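PDB 3GKB: putative enoyl-CoA hydratase from Streptomyces avermitilis, which probably acts on acyl-CoA thioesters as a member of the crotonase (enoyl-CoA hydratase/isomerase) family, though its own substrate and reaction are not established. Local coordinates for residues B[91-100]-B[230-240]; B[162-171]-B[184-192]. All coordinates share one frame; numbering follows the deposited sequence.

Contact 1: residues B[91-100]-B[230-240]; sequences DVNVFQAVGE and KEGLLGENDAW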
ATOM      1  N   ASP B  91       0.199  -5.353  27.579  1.00 25.73           N
ATOM      2  CA  ASP B  91       0.664  -4.311  26.638  1.00 25.77           C
ATOM      3  C   ASP B  91      -0.420  -3.871  25.652  1.00 23.61           C
ATOM      4  O   ASP B  91      -0.116  -3.314  24.589  1.00 23.89           O
ATOM      5  CB  ASP B  91       1.880  -4.788  25.837  1.00 26.77           C
ATOM      6  CG  ASP B  91       3.020  -5.264  26.716  1.00 30.99           C
ATOM      7  OD1 ASP B  91       3.405  -4.509  27.636  1.00 36.47           O
ATOM      8  OD2 ASP B  91       3.517  -6.390  26.459  1.00 38.30           O
ATOM      9  N   VAL B  92      -1.674  -4.118  26.015  1.00 21.46           N
ATOM     10  CA  VAL B  92      -2.829  -3.764  25.204  1.00 20.29           C
ATOM     11  C   VAL B  92      -3.850  -3.121  26.156  1.00 19.27           C
ATOM     12  O   VAL B  92      -4.201  -3.699  27.190  1.00 19.39           O
ATOM     13  CB  VAL B  92      -3.431  -5.034  24.520  1.00 20.44           C
ATOM     14  CG1 VAL B  92      -4.813  -4.759  23.903  1.00 19.33           C
ATOM     15  CG2 VAL B  92      -2.435  -5.657  23.541  1.00 19.72           C
ATOM     16  N   ASN B  93      -4.298  -1.910  25.829  1.00 17.93           N
ATOM     17  CA  ASN B  93      -5.312  -1.252  26.655  1.00 16.86           C
ATOM     18  C   ASN B  93      -6.708  -1.813  26.419  1.00 16.51           C
ATOM     19  O   ASN B  93      -6.925  -2.617  25.486  1.00 15.53           O
ATOM     20  CB  ASN B  93      -5.232   0.269  26.549  1.00 16.53           C
ATOM     21  CG  ASN B  93      -5.851   0.816  25.265  1.00 16.98           C
ATOM     22  OD1 ASN B  93      -6.843   0.301  24.773  1.00 16.30           O
ATOM     23  ND2 ASN B  93      -5.294   1.913  24.769  1.00 17.67           N
ATOM     24  N   VAL B  94      -7.638  -1.384  27.266  1.00 16.54           N
ATOM     25  CA  VAL B  94      -9.005  -1.935  27.298  1.00 17.35           C
ATOM     26  C   VAL B  94      -9.752  -1.781  25.955  1.00 17.30           C
ATOM     27  O   VAL B  94     -10.530  -2.632  25.566  1.00 15.89           O
ATOM     28  CB  VAL B  94      -9.824  -1.340  28.498  1.00 17.97           C
ATOM     29  CG1 VAL B  94     -10.241   0.108  28.238  1.00 18.99           C
ATOM     30  CG2 VAL B  94     -11.033  -2.196  28.789  1.00 20.65           C
ATOM     31  N   PHE B  95      -9.467  -0.692  25.229  1.00 17.45           N
ATOM     32  CA  PHE B  95     -10.069  -0.455  23.936  1.00 17.00           C
ATOM     33  C   PHE B  95      -9.396  -1.217  22.807  1.00 16.55           C
ATOM     34  O   PHE B  95     -10.075  -1.788  21.930  1.00 16.48           O
ATOM     35  CB  PHE B  95     -10.098   1.039  23.686  1.00 18.01           C
ATOM     36  CG  PHE B  95     -10.908   1.762  24.711  1.00 18.62           C
ATOM     37  CD1 PHE B  95     -12.292   1.584  24.744  1.00 19.42           C
ATOM     38  CD2 PHE B  95     -10.306   2.525  25.693  1.00 20.28           C
ATOM     39  CE1 PHE B  95     -13.064   2.203  25.714  1.00 19.52           C
ATOM     40  CE2 PHE B  95     -11.083   3.149  26.676  1.00 21.31           C
ATOM     41  CZ  PHE B  95     -12.460   2.988  26.677  1.00 19.31           C
ATOM     42  N   GLN B  96      -8.064  -1.212  22.813  1.00 15.59           N
ATOM     43  CA  GLN B  96      -7.282  -2.016  21.880  1.00 14.96           C
ATOM     44  C   GLN B  96      -7.626  -3.495  22.004  1.00 15.96           C
ATOM     45  O   GLN B  96      -7.539  -4.222  21.031  1.00 15.38           O
ATOM     46  CB  GLN B  96      -5.788  -1.802  22.117  1.00 14.77           C
ATOM     47  CG  GLN B  96      -5.321  -0.366  21.837  1.00 14.42           C
ATOM     48  CD  GLN B  96      -3.906  -0.085  22.330  1.00 15.90           C
ATOM     49  OE1 GLN B  96      -3.394  -0.780  23.231  1.00 16.14           O
ATOM     50  NE2 GLN B  96      -3.270   0.952  21.766  1.00 14.66           N
ATOM     51  N   ALA B  97      -8.073  -3.933  23.187  1.00 15.28           N
ATOM     52  CA  ALA B  97      -8.390  -5.351  23.395  1.00 16.83           C
ATOM     53  C   ALA B  97      -9.475  -5.874  22.453  1.00 17.31           C
ATOM     54  O   ALA B  97      -9.421  -7.049  22.091  1.00 17.77           O
ATOM     55  CB  ALA B  97      -8.789  -5.610  24.838  1.00 17.05           C
ATOM     56  N   VAL B  98     -10.405  -5.016  22.013  1.00 17.85           N
ATOM     57  CA  VAL B  98     -11.455  -5.421  21.054  1.00 17.89           C
ATOM     58  C   VAL B  98     -10.855  -5.796  19.694  1.00 17.60           C
ATOM     59  O   VAL B  98     -10.987  -6.936  19.208  1.00 15.74           O
ATOM     60  CB  VAL B  98     -12.498  -4.282  20.838  1.00 17.97           C
ATOM     61  CG1 VAL B  98     -13.551  -4.689  19.793  1.00 18.80           C
ATOM     62  CG2 VAL B  98     -13.097  -3.845  22.169  1.00 21.24           C
ATOM     63  N   GLY B  99     -10.167  -4.833  19.067  1.00 16.58           N
ATOM     64  CA  GLY B  99      -9.500  -5.119  17.795  1.00 16.28           C
ATOM     65  C   GLY B  99      -8.452  -6.227  17.898  1.00 16.22           C
ATOM     66  O   GLY B  99      -8.322  -7.064  17.007  1.00 16.63           O
ATOM     67  N   GLU B 100      -7.722  -6.272  18.999  1.00 16.27           N
ATOM     68  CA  GLU B 100      -6.719  -7.313  19.164  1.00 17.03           C
ATOM     69  C   GLU B 100      -7.333  -8.701  19.284  1.00 17.09           C
ATOM     70  O   GLU B 100      -6.779  -9.662  18.766  1.00 17.38           O
ATOM     71  CB  GLU B 100      -5.762  -6.981  20.322  1.00 17.57           C
ATOM     72  CG  GLU B 100      -4.866  -5.773  19.981  1.00 18.25           C
ATOM     73  CD  GLU B 100      -4.081  -5.982  18.698  1.00 18.47           C
ATOM     74  OE1 GLU B 100      -3.087  -6.757  18.683  1.00 16.79           O
ATOM     75  OE2 GLU B 100      -4.486  -5.381  17.678  1.00 18.05           O
ATOM     76  N   LYS B 230       3.169  -4.699  18.615  1.00 23.71           N
ATOM     77  CA  LYS B 230       3.320  -4.476  20.050  1.00 24.26           C
ATOM     78  C   LYS B 230       3.820  -3.058  20.367  1.00 22.42           C
ATOM     79  O   LYS B 230       3.229  -2.330  21.171  1.00 20.43           O
ATOM     80  CB  LYS B 230       4.310  -5.482  20.652  1.00 25.12           C
ATOM     81  CG  LYS B 230       4.499  -5.275  22.121  1.00 28.31           C
ATOM     82  CD  LYS B 230       5.586  -6.176  22.667  1.00 32.54           C
ATOM     83  CE  LYS B 230       5.781  -5.946  24.139  1.00 35.02           C
ATOM     84  NZ  LYS B 230       6.778  -6.907  24.673  1.00 36.01           N
ATOM     85  N   GLU B 231       4.917  -2.664  19.730  1.00 21.44           N
ATOM     86  CA  GLU B 231       5.500  -1.337  20.021  1.00 21.06           C
ATOM     87  C   GLU B 231       4.604  -0.202  19.551  1.00 19.33           C
ATOM     88  O   GLU B 231       4.469   0.821  20.238  1.00 17.73           O
ATOM     89  CB  GLU B 231       6.898  -1.217  19.418  1.00 21.90           C
ATOM     90  CG  GLU B 231       7.941  -2.081  20.168  1.00 27.04           C
ATOM     91  CD  GLU B 231       7.860  -1.986  21.706  1.00 32.72           C
ATOM     92  OE1 GLU B 231       8.023  -0.883  22.282  1.00 38.63           O
ATOM     93  OE2 GLU B 231       7.687  -3.036  22.355  1.00 38.33           O
ATOM     94  N   GLY B 232       3.960  -0.390  18.402  1.00 18.16           N
ATOM     95  CA  GLY B 232       3.054   0.643  17.881  1.00 17.45           C
ATOM     96  C   GLY B 232       1.847   0.851  18.766  1.00 16.78           C
ATOM     97  O   GLY B 232       1.421   1.994  18.979  1.00 15.77           O
ATOM     98  N   LEU B 233       1.288  -0.248  19.279  1.00 15.33           N
ATOM     99  CA  LEU B 233       0.112  -0.153  20.150  1.00 15.32           C
ATOM    100  C   LEU B 233       0.467   0.529  21.474  1.00 15.33           C
ATOM    101  O   LEU B 233      -0.275   1.353  21.975  1.00 13.85           O
ATOM    102  CB  LEU B 233      -0.518  -1.526  20.363  1.00 15.31           C
ATOM    103  CG  LEU B 233      -1.205  -2.141  19.152  1.00 15.48           C
ATOM    104  CD1 LEU B 233      -1.480  -3.619  19.428  1.00 18.42           C
ATOM    105  CD2 LEU B 233      -2.499  -1.379  18.751  1.00 17.62           C
ATOM    106  N   LEU B 234       1.637   0.208  22.023  1.00 16.53           N
ATOM    107  CA  LEU B 234       2.114   0.909  23.212  1.00 16.71           C
ATOM    108  C   LEU B 234       2.294   2.424  22.984  1.00 16.98           C
ATOM    109  O   LEU B 234       1.885   3.239  23.827  1.00 16.50           O
ATOM    110  CB  LEU B 234       3.401   0.264  23.744  1.00 17.86           C
ATOM    111  CG  LEU B 234       3.183  -1.073  24.482  1.00 19.15           C
ATOM    112  CD1 LEU B 234       4.485  -1.821  24.644  1.00 22.83           C
ATOM    113  CD2 LEU B 234       2.475  -0.830  25.846  1.00 21.28           C
ATOM    114  N   GLY B 235       2.916   2.795  21.860  1.00 17.94           N
ATOM    115  CA  GLY B 235       3.092   4.204  21.499  1.00 17.36           C
ATOM    116  C   GLY B 235       1.774   4.962  21.339  1.00 17.10           C
ATOM    117  O   GLY B 235       1.642   6.117  21.792  1.00 15.73           O
ATOM    118  N   GLU B 236       0.797   4.299  20.727  1.00 15.99           N
ATOM    119  CA  GLU B 236      -0.524   4.880  20.559  1.00 16.21           C
ATOM    120  C   GLU B 236      -1.173   5.077  21.914  1.00 16.10           C
ATOM    121  O   GLU B 236      -1.719   6.139  22.176  1.00 15.68           O
ATOM    122  CB  GLU B 236      -1.412   4.041  19.609  1.00 16.19           C
ATOM    123  CG  GLU B 236      -2.879   4.467  19.569  1.00 16.52           C
ATOM    124  CD  GLU B 236      -3.793   3.416  18.956  1.00 21.45           C
ATOM    125  OE1 GLU B 236      -4.422   2.683  19.759  1.00 19.79           O
ATOM    126  OE2 GLU B 236      -3.867   3.303  17.692  1.00 19.28           O
ATOM    127  N   ASN B 237      -1.105   4.056  22.777  1.00 16.64           N
ATOM    128  CA  ASN B 237      -1.660   4.157  24.109  1.00 15.99           C
ATOM    129  C   ASN B 237      -1.113   5.348  24.895  1.00 15.74           C
ATOM    130  O   ASN B 237      -1.884   6.071  25.565  1.00 15.01           O
ATOM    131  CB  ASN B 237      -1.413   2.880  24.904  1.00 16.97           C
ATOM    132  CG  ASN B 237      -1.904   3.003  26.308  1.00 17.64           C
ATOM    133  OD1 ASN B 237      -3.114   3.045  26.556  1.00 17.76           O
ATOM    134  ND2 ASN B 237      -0.970   3.205  27.235  1.00 16.80           N
ATOM    135  N   ASP B 238       0.202   5.551  24.818  1.00 16.42           N
ATOM    136  CA  ASP B 238       0.860   6.634  25.555  1.00 17.75           C
ATOM    137  C   ASP B 238       0.385   7.996  25.031  1.00 17.05           C
ATOM    138  O   ASP B 238       0.123   8.934  25.803  1.00 17.73           O
ATOM    139  CB  ASP B 238       2.384   6.532  25.419  1.00 18.31           C
ATOM    140  CG  ASP B 238       2.963   5.369  26.200  1.00 23.60           C
ATOM    141  OD1 ASP B 238       2.283   4.863  27.118  1.00 29.42           O
ATOM    142  OD2 ASP B 238       4.089   4.939  25.890  1.00 28.44           O
ATOM    143  N   ALA B 239       0.310   8.108  23.711  1.00 16.53           N
ATOM    144  CA  ALA B 239      -0.110   9.352  23.079  1.00 16.87           C
ATOM    145  C   ALA B 239      -1.573   9.643  23.394  1.00 16.33           C
ATOM    146  O   ALA B 239      -1.927  10.777  23.704  1.00 16.79           O
ATOM    147  CB  ALA B 239       0.122   9.286  21.551  1.00 16.61           C
ATOM    148  N   TRP B 240      -2.409   8.602  23.342  1.00 16.47           N
ATOM    149  CA  TRP B 240      -3.835   8.720  23.596  1.00 16.31           C
ATOM    150  C   TRP B 240      -4.103   9.083  25.057  1.00 16.54           C
ATOM    151  O   TRP B 240      -4.861  10.013  25.340  1.00 16.61           O
ATOM    152  CB  TRP B 240      -4.504   7.404  23.236  1.00 17.31           C
ATOM    153  CG  TRP B 240      -5.914   7.172  23.708  1.00 18.13           C
ATOM    154  CD1 TRP B 240      -7.090   7.608  23.122  1.00 16.89           C
ATOM    155  CD2 TRP B 240      -6.292   6.380  24.820  1.00 18.77           C
ATOM    156  NE1 TRP B 240      -8.167   7.111  23.807  1.00 18.85           N
ATOM    157  CE2 TRP B 240      -7.704   6.349  24.853  1.00 20.57           C
ATOM    158  CE3 TRP B 240      -5.571   5.651  25.779  1.00 20.89           C
ATOM    159  CZ2 TRP B 240      -8.405   5.662  25.835  1.00 22.23           C
ATOM    160  CZ3 TRP B 240      -6.271   4.957  26.755  1.00 20.55           C
ATOM    161  CH2 TRP B 240      -7.670   4.978  26.785  1.00 22.84           C
TER
HETATM  162  O   HOH W   1       1.193  -3.868  22.451  1.00 27.85           O

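Contact 2: residues B[162-171]-B[184-192]; sequences RVGRNRALEV and ASYGWINRA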
ATOM      1  N   ARG B 162      -2.328  -0.646   6.956  1.00 14.55           N
ATOM      2  CA  ARG B 162      -3.166  -0.851   5.773  1.00 14.37           C
ATOM      3  C   ARG B 162      -3.075   0.247   4.723  1.00 14.66           C
ATOM      4  O   ARG B 162      -3.171  -0.054   3.532  1.00 15.01           O
ATOM      5  CB  ARG B 162      -4.611  -1.032   6.171  1.00 15.18           C
ATOM      6  CG  ARG B 162      -4.848  -2.364   6.946  1.00 14.15           C
ATOM      7  CD  ARG B 162      -6.334  -2.674   7.127  1.00 13.80           C
ATOM      8  NE  ARG B 162      -6.949  -3.151   5.891  1.00 13.35           N
ATOM      9  CZ  ARG B 162      -8.008  -3.944   5.828  1.00 14.25           C
ATOM     10  NH1 ARG B 162      -8.593  -4.363   6.945  1.00 17.53           N
ATOM     11  NH2 ARG B 162      -8.493  -4.335   4.634  1.00 15.74           N
ATOM     12  N   VAL B 163      -2.914   1.501   5.153  1.00 14.04           N
ATOM     13  CA  VAL B 163      -2.943   2.619   4.227  1.00 13.95           C
ATOM     14  C   VAL B 163      -1.607   3.384   4.145  1.00 14.26           C
ATOM     15  O   VAL B 163      -1.444   4.194   3.253  1.00 14.85           O
ATOM     16  CB  VAL B 163      -4.160   3.569   4.478  1.00 13.59           C
ATOM     17  CG1 VAL B 163      -5.461   2.745   4.694  1.00 12.48           C
ATOM     18  CG2 VAL B 163      -3.914   4.579   5.618  1.00 13.33           C
ATOM     19  N   GLY B 164      -0.676   3.120   5.071  1.00 14.38           N
ATOM     20  CA  GLY B 164       0.602   3.878   5.142  1.00 13.84           C
ATOM     21  C   GLY B 164       0.491   5.111   6.024  1.00 13.07           C
ATOM     22  O   GLY B 164      -0.605   5.664   6.230  1.00 12.78           O
ATOM     23  N   ARG B 165       1.632   5.567   6.547  1.00 12.89           N
ATOM     24  CA  ARG B 165       1.629   6.713   7.469  1.00 13.34           C
ATOM     25  C   ARG B 165       0.960   7.986   6.903  1.00 12.70           C
ATOM     26  O   ARG B 165       0.232   8.668   7.639  1.00 12.19           O
ATOM     27  CB  ARG B 165       3.047   7.044   7.920  1.00 13.45           C
ATOM     28  CG  ARG B 165       3.137   8.321   8.805  1.00 14.72           C
ATOM     29  CD  ARG B 165       4.535   8.555   9.331  1.00 17.04           C
ATOM     30  NE  ARG B 165       4.667   9.914   9.834  1.00 17.30           N
ATOM     31  CZ  ARG B 165       4.785  10.990   9.051  1.00 22.91           C
ATOM     32  NH1 ARG B 165       4.808  10.872   7.723  1.00 24.23           N
ATOM     33  NH2 ARG B 165       4.888  12.195   9.597  1.00 24.12           N
ATOM     34  N   ASN B 166       1.243   8.324   5.631  1.00 11.95           N
ATOM     35  CA  ASN B 166       0.757   9.575   5.063  1.00 11.81           C
ATOM     36  C   ASN B 166      -0.766   9.640   5.064  1.00 11.96           C
ATOM     37  O   ASN B 166      -1.364  10.628   5.480  1.00 13.07           O
ATOM     38  CB  ASN B 166       1.284   9.778   3.656  1.00 11.30           C
ATOM     39  CG  ASN B 166       2.787   9.918   3.616  1.00 12.93           C
ATOM     40  OD1 ASN B 166       3.484   8.989   3.234  1.00 13.53           O
ATOM     41  ND2 ASN B 166       3.300  11.088   4.025  1.00 13.33           N
ATOM     42  N   ARG B 167      -1.382   8.587   4.566  1.00 12.12           N
ATOM     43  CA  ARG B 167      -2.818   8.457   4.595  1.00 12.62           C
ATOM     44  C   ARG B 167      -3.422   8.204   5.974  1.00 12.77           C
ATOM     45  O   ARG B 167      -4.536   8.630   6.218  1.00 12.29           O
ATOM     46  CB  ARG B 167      -3.282   7.410   3.568  1.00 13.38           C
ATOM     47  CG  ARG B 167      -3.169   7.945   2.137  1.00 13.33           C
ATOM     48  CD  ARG B 167      -3.376   6.868   1.098  1.00 15.39           C
ATOM     49  NE  ARG B 167      -3.680   7.436  -0.211  1.00 16.76           N
ATOM     50  CZ  ARG B 167      -3.663   6.739  -1.357  1.00 16.48           C
ATOM     51  NH1 ARG B 167      -3.333   5.439  -1.376  1.00 14.23           N
ATOM     52  NH2 ARG B 167      -3.963   7.352  -2.485  1.00 17.70           N
ATOM     53  N   ALA B 168      -2.704   7.548   6.870  1.00 12.69           N
ATOM     54  CA  ALA B 168      -3.122   7.382   8.239  1.00 13.49           C
ATOM     55  C   ALA B 168      -3.255   8.737   8.936  1.00 13.57           C
ATOM     56  O   ALA B 168      -4.234   8.969   9.637  1.00 12.72           O
ATOM     57  CB  ALA B 168      -2.145   6.470   9.007  1.00 13.38           C
ATOM     58  N   LEU B 169      -2.273   9.616   8.742  1.00 12.92           N
ATOM     59  CA  LEU B 169      -2.324  10.957   9.351  1.00 13.92           C
ATOM     60  C   LEU B 169      -3.468  11.759   8.756  1.00 13.63           C
ATOM     61  O   LEU B 169      -4.168  12.486   9.454  1.00 13.61           O
ATOM     62  CB  LEU B 169      -1.017  11.708   9.108  1.00 14.64           C
ATOM     63  CG  LEU B 169       0.138  11.369  10.038  1.00 16.43           C
ATOM     64  CD1 LEU B 169       1.386  12.024   9.451  1.00 17.08           C
ATOM     65  CD2 LEU B 169      -0.131  11.843  11.513  1.00 16.85           C
ATOM     66  N   GLU B 170      -3.659  11.629   7.436  1.00 12.93           N
ATOM     67  CA  GLU B 170      -4.794  12.257   6.793  1.00 12.72           C
ATOM     68  C   GLU B 170      -6.105  11.756   7.430  1.00 12.11           C
ATOM     69  O   GLU B 170      -6.961  12.563   7.790  1.00 12.51           O
ATOM     70  CB  GLU B 170      -4.802  11.989   5.285  1.00 11.88           C
ATOM     71  CG  GLU B 170      -6.025  12.610   4.568  1.00 13.65           C
ATOM     72  CD  GLU B 170      -6.224  12.079   3.136  1.00 13.62           C
ATOM     73  OE1 GLU B 170      -5.432  11.235   2.663  1.00 14.05           O
ATOM     74  OE2 GLU B 170      -7.215  12.478   2.520  1.00 15.49           O
ATOM     75  N   VAL B 171      -6.274  10.449   7.541  1.00 11.72           N
ATOM     76  CA  VAL B 171      -7.554   9.912   8.085  1.00 12.06           C
ATOM     77  C   VAL B 171      -7.770  10.435   9.495  1.00 11.86           C
ATOM     78  O   VAL B 171      -8.851  10.913   9.828  1.00 11.93           O
ATOM     79  CB  VAL B 171      -7.623   8.373   8.011  1.00 12.40           C
ATOM     80  CG1 VAL B 171      -8.785   7.812   8.856  1.00 11.54           C
ATOM     81  CG2 VAL B 171      -7.764   7.926   6.547  1.00 11.67           C
ATOM     82  N   ALA B 184     -11.559   1.775   0.150  1.00 13.61           N
ATOM     83  CA  ALA B 184     -10.977   0.669  -0.626  1.00 14.23           C
ATOM     84  C   ALA B 184      -9.746   1.086  -1.432  1.00 15.08           C
ATOM     85  O   ALA B 184      -8.739   0.374  -1.428  1.00 15.67           O
ATOM     86  CB  ALA B 184     -12.030   0.022  -1.564  1.00 14.87           C
ATOM     87  N   SER B 185      -9.779   2.226  -2.115  1.00 15.54           N
ATOM     88  CA  SER B 185      -8.592   2.616  -2.872  1.00 16.59           C
ATOM     89  C   SER B 185      -7.377   2.836  -1.938  1.00 16.59           C
ATOM     90  O   SER B 185      -6.259   2.533  -2.325  1.00 16.62           O
ATOM     91  CB  SER B 185      -8.827   3.826  -3.790  1.00 18.90           C
ATOM     92  OG  SER B 185      -9.016   4.968  -3.042  1.00 23.62           O
ATOM     93  N   TYR B 186      -7.619   3.302  -0.707  1.00 15.05           N
ATOM     94  CA  TYR B 186      -6.573   3.465   0.317  1.00 14.46           C
ATOM     95  C   TYR B 186      -6.091   2.120   0.886  1.00 14.03           C
ATOM     96  O   TYR B 186      -4.966   2.017   1.347  1.00 13.71           O
ATOM     97  CB  TYR B 186      -7.069   4.358   1.463  1.00 14.75           C
ATOM     98  CG  TYR B 186      -6.980   5.868   1.229  1.00 12.91           C
ATOM     99  CD1 TYR B 186      -6.981   6.430  -0.057  1.00 14.37           C
ATOM    100  CD2 TYR B 186      -6.908   6.730   2.301  1.00 12.84           C
ATOM    101  CE1 TYR B 186      -6.895   7.783  -0.225  1.00 14.73           C
ATOM    102  CE2 TYR B 186      -6.824   8.081   2.132  1.00 15.05           C
ATOM    103  CZ  TYR B 186      -6.813   8.611   0.860  1.00 15.46           C
ATOM    104  OH  TYR B 186      -6.699   9.976   0.685  1.00 17.03           O
ATOM    105  N   GLY B 187      -6.945   1.101   0.870  1.00 13.48           N
ATOM    106  CA  GLY B 187      -6.621  -0.194   1.407  1.00 14.21           C
ATOM    107  C   GLY B 187      -7.098  -0.377   2.844  1.00 13.58           C
ATOM    108  O   GLY B 187      -6.750  -1.375   3.474  1.00 14.36           O
ATOM    109  N   TRP B 188      -7.913   0.566   3.332  1.00 13.17           N
ATOM    110  CA  TRP B 188      -8.510   0.514   4.691  1.00 13.63           C
ATOM    111  C   TRP B 188      -9.495  -0.650   4.794  1.00 13.58           C
ATOM    112  O   TRP B 188      -9.612  -1.306   5.838  1.00 14.15           O
ATOM    113  CB  TRP B 188      -9.227   1.827   4.966  1.00 13.84           C
ATOM    114  CG  TRP B 188      -9.531   2.178   6.387  1.00 14.18           C
ATOM    115  CD1 TRP B 188      -9.323   1.417   7.510  1.00 17.47           C
ATOM    116  CD2 TRP B 188     -10.127   3.393   6.837  1.00 13.95           C
ATOM    117  NE1 TRP B 188      -9.742   2.105   8.628  1.00 18.02           N
ATOM    118  CE2 TRP B 188     -10.220   3.329   8.241  1.00 16.33           C
ATOM    119  CE3 TRP B 188     -10.552   4.554   6.190  1.00 15.32           C
ATOM    120  CZ2 TRP B 188     -10.735   4.375   9.006  1.00 14.85           C
ATOM    121  CZ3 TRP B 188     -11.076   5.591   6.957  1.00 16.18           C
ATOM    122  CH2 TRP B 188     -11.176   5.483   8.340  1.00 16.11           C
ATOM    123  N   ILE B 189     -10.180  -0.916   3.693  1.00 13.14           N
ATOM    124  CA  ILE B 189     -11.007  -2.116   3.554  1.00 13.57           C
ATOM    125  C   ILE B 189     -10.618  -2.852   2.281  1.00 12.94           C
ATOM    126  O   ILE B 189      -9.876  -2.325   1.438  1.00 14.70           O
ATOM    127  CB  ILE B 189     -12.520  -1.782   3.502  1.00 14.69           C
ATOM    128  CG1 ILE B 189     -12.833  -0.933   2.259  1.00 14.49           C
ATOM    129  CG2 ILE B 189     -12.950  -1.102   4.777  1.00 13.62           C
ATOM    130  CD1 ILE B 189     -14.313  -0.555   2.099  1.00 16.82           C
ATOM    131  N   ASN B 190     -11.142  -4.059   2.088  1.00 12.77           N
ATOM    132  CA  ASN B 190     -10.728  -4.867   0.952  1.00 13.24           C
ATOM    133  C   ASN B 190     -11.365  -4.399  -0.354  1.00 14.16           C
ATOM    134  O   ASN B 190     -10.683  -4.300  -1.390  1.00 14.42           O
ATOM    135  CB  ASN B 190     -11.055  -6.355   1.160  1.00 13.44           C
ATOM    136  CG  ASN B 190     -10.224  -6.981   2.256  1.00 14.21           C
ATOM    137  OD1 ASN B 190     -10.259  -6.540   3.403  1.00 14.16           O
ATOM    138  ND2 ASN B 190      -9.474  -8.032   1.908  1.00 13.99           N
ATOM    139  N   ARG B 191     -12.659  -4.114  -0.315  1.00 14.46           N
ATOM    140  CA  ARG B 191     -13.413  -3.823  -1.543  1.00 15.26           C
ATOM    141  C   ARG B 191     -14.685  -3.076  -1.249  1.00 15.38           C
ATOM    142  O   ARG B 191     -15.296  -3.318  -0.227  1.00 16.20           O
ATOM    143  CB  ARG B 191     -13.745  -5.120  -2.293  1.00 16.28           C
ATOM    144  CG  ARG B 191     -13.947  -4.946  -3.812  1.00 16.86           C
ATOM    145  CD  ARG B 191     -12.616  -5.130  -4.511  1.00 17.76           C
ATOM    146  NE  ARG B 191     -12.142  -6.504  -4.378  1.00 18.34           N
ATOM    147  CZ  ARG B 191     -12.558  -7.544  -5.086  1.00 20.23           C
ATOM    148  NH1 ARG B 191     -13.448  -7.408  -6.079  1.00 21.89           N
ATOM    149  NH2 ARG B 191     -12.055  -8.737  -4.820  1.00 20.83           N
ATOM    150  N   ALA B 192     -15.070  -2.177  -2.167  1.00 16.79           N
ATOM    151  CA  ALA B 192     -16.381  -1.553  -2.201  1.00 17.06           C
ATOM    152  C   ALA B 192     -17.168  -2.215  -3.319  1.00 18.89           C
ATOM    153  O   ALA B 192     -16.647  -2.377  -4.465  1.00 18.21           O
ATOM    154  CB  ALA B 192     -16.279  -0.059  -2.454  1.00 18.56           C
TER
HETATM  155  O   HOH W   2      -6.684  -4.016   2.468  1.00 16.80           O
HETATM  156  O   HOH W   3      -2.469   3.745   0.638  1.00 26.16           O

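Contact 1: residues B[91-100]-B[230-240]
Lys230, fully extended, passes obliquely across Asp91 at the exposed end of the contact: its CE lies 3.3 Å from Asp91 OD2, while NZ makes only a long salt bridge to that oxygen. A water gives one proton to Asp91 O and the other to Lys230 O, tying the loop to the first turn of helix 230-243. Next, the CD1 methyl of Leu233 sits 3.6 Å from Glu100 CD, against a carboxylate whose chain bends at chi2 and which is engaged with Arg103 and Tyr158; Leu233 O accepts a bond from Gln96 NE2 (3.0 Å) on the face opposite to the helical N-H of Asn237. Leu234 lays CD2 against the CB and carbonyl of Asp91. At Glu236, OE1 takes the other N-H of Gln96 NE2 in a nearly straight bond of 2.9 Å, met from above the carboxylate plane; Thr156 and Gly154 also bind this carboxylate. Both N-H groups of the buried amide are thus used, and its rotation is fixed. Asn237, with CG anti to the backbone N (chi1 176°), turns OD1 toward Asn93 ND2, 3.0 Å away and in the amide plane of Asn93; Gly152 O is a further acceptor for that nitrogen. Trp240 closes the row, its CZ2 3.7 Å from Phe95 CD2 with the ring planes at 72°, an oblique pair. Asn93 and Gln96 also cap each other's backbone: Gln96 N donates to Asn93 OD1 (2.8 Å) and Asn93 N to Gln96 OE1 (3.0 Å). This reciprocal pairing is a capping box where the chain turns into helix 96-103, here doubling as the polar face that docks on helix 230-243 within a crotonase-like fold.

Contact 2: residues B[162-171]-B[184-192]
Chi1 of -73° and an extended run from CG to NE carry Arg167 across the ring of Tyr186, whose own chi1 of -82° sets the ring to meet it. CD stands 3.5 Å from the ring centroid in a CH-pi contact, and the guanidinium stacks nearly flat, planes 19° apart. At the ring's edge Tyr186 OH donates to Glu170 OE1 on its syn side (2.7 Å). A phenylalanine here would keep the stack but would probably leave Glu170 without this donor and the ring freer to turn. Arg167 NH2 also bonds Ala184 O and Tyr186 OH bonds Arg191 NE, both of the second subunit. A water accepts from Arg167 NH1 and lies within reach of the carbonyl oxygens of Val163 and Tyr186.

Arg162 bends at chi3 to wrap the turn after helix 180-186. NE donates to Gly187 O (3.0 Å) and NH2 to Asn190 OD1 (3.1 Å), an oxygen that also takes the backbone N-H of Ala131, while Trp188 O lies over the guanidinium face without a hydrogen bond. Gly187, with positive phi, is the C-prime residue of a Schellman motif; a CB there would strike Arg162 O. Farther along, Val171 CG1 presses on Trp188 CH2 at 3.4 Å.

Helix 165-174 thus packs on the end of helix 180-186, with Trp188 also against helices 120-127 and 155-163, and Asn190 pairing with strand 130-134.

Contact 2 is nested in the chain between the two segments of contact 1, and the two do not touch: their centres lie about 20 Å apart and their nearest atoms about 9 Å. Helix 155-163 bridges them, since Thr156 and Tyr158 near its start bind the carboxylates of Glu236 and Glu100 in contact 1, while its last turn supplies Arg162 and Val163 to contact 2. Both contacts meet the second subunit, contact 1 by packing on Arg222 of that subunit and contact 2 by salt bridges and hydrogen bonds; contact 2 also meets the third. A bound glycerol, probably from the crystallisation liquor, lies about 3 Å from the Arg162 side chain.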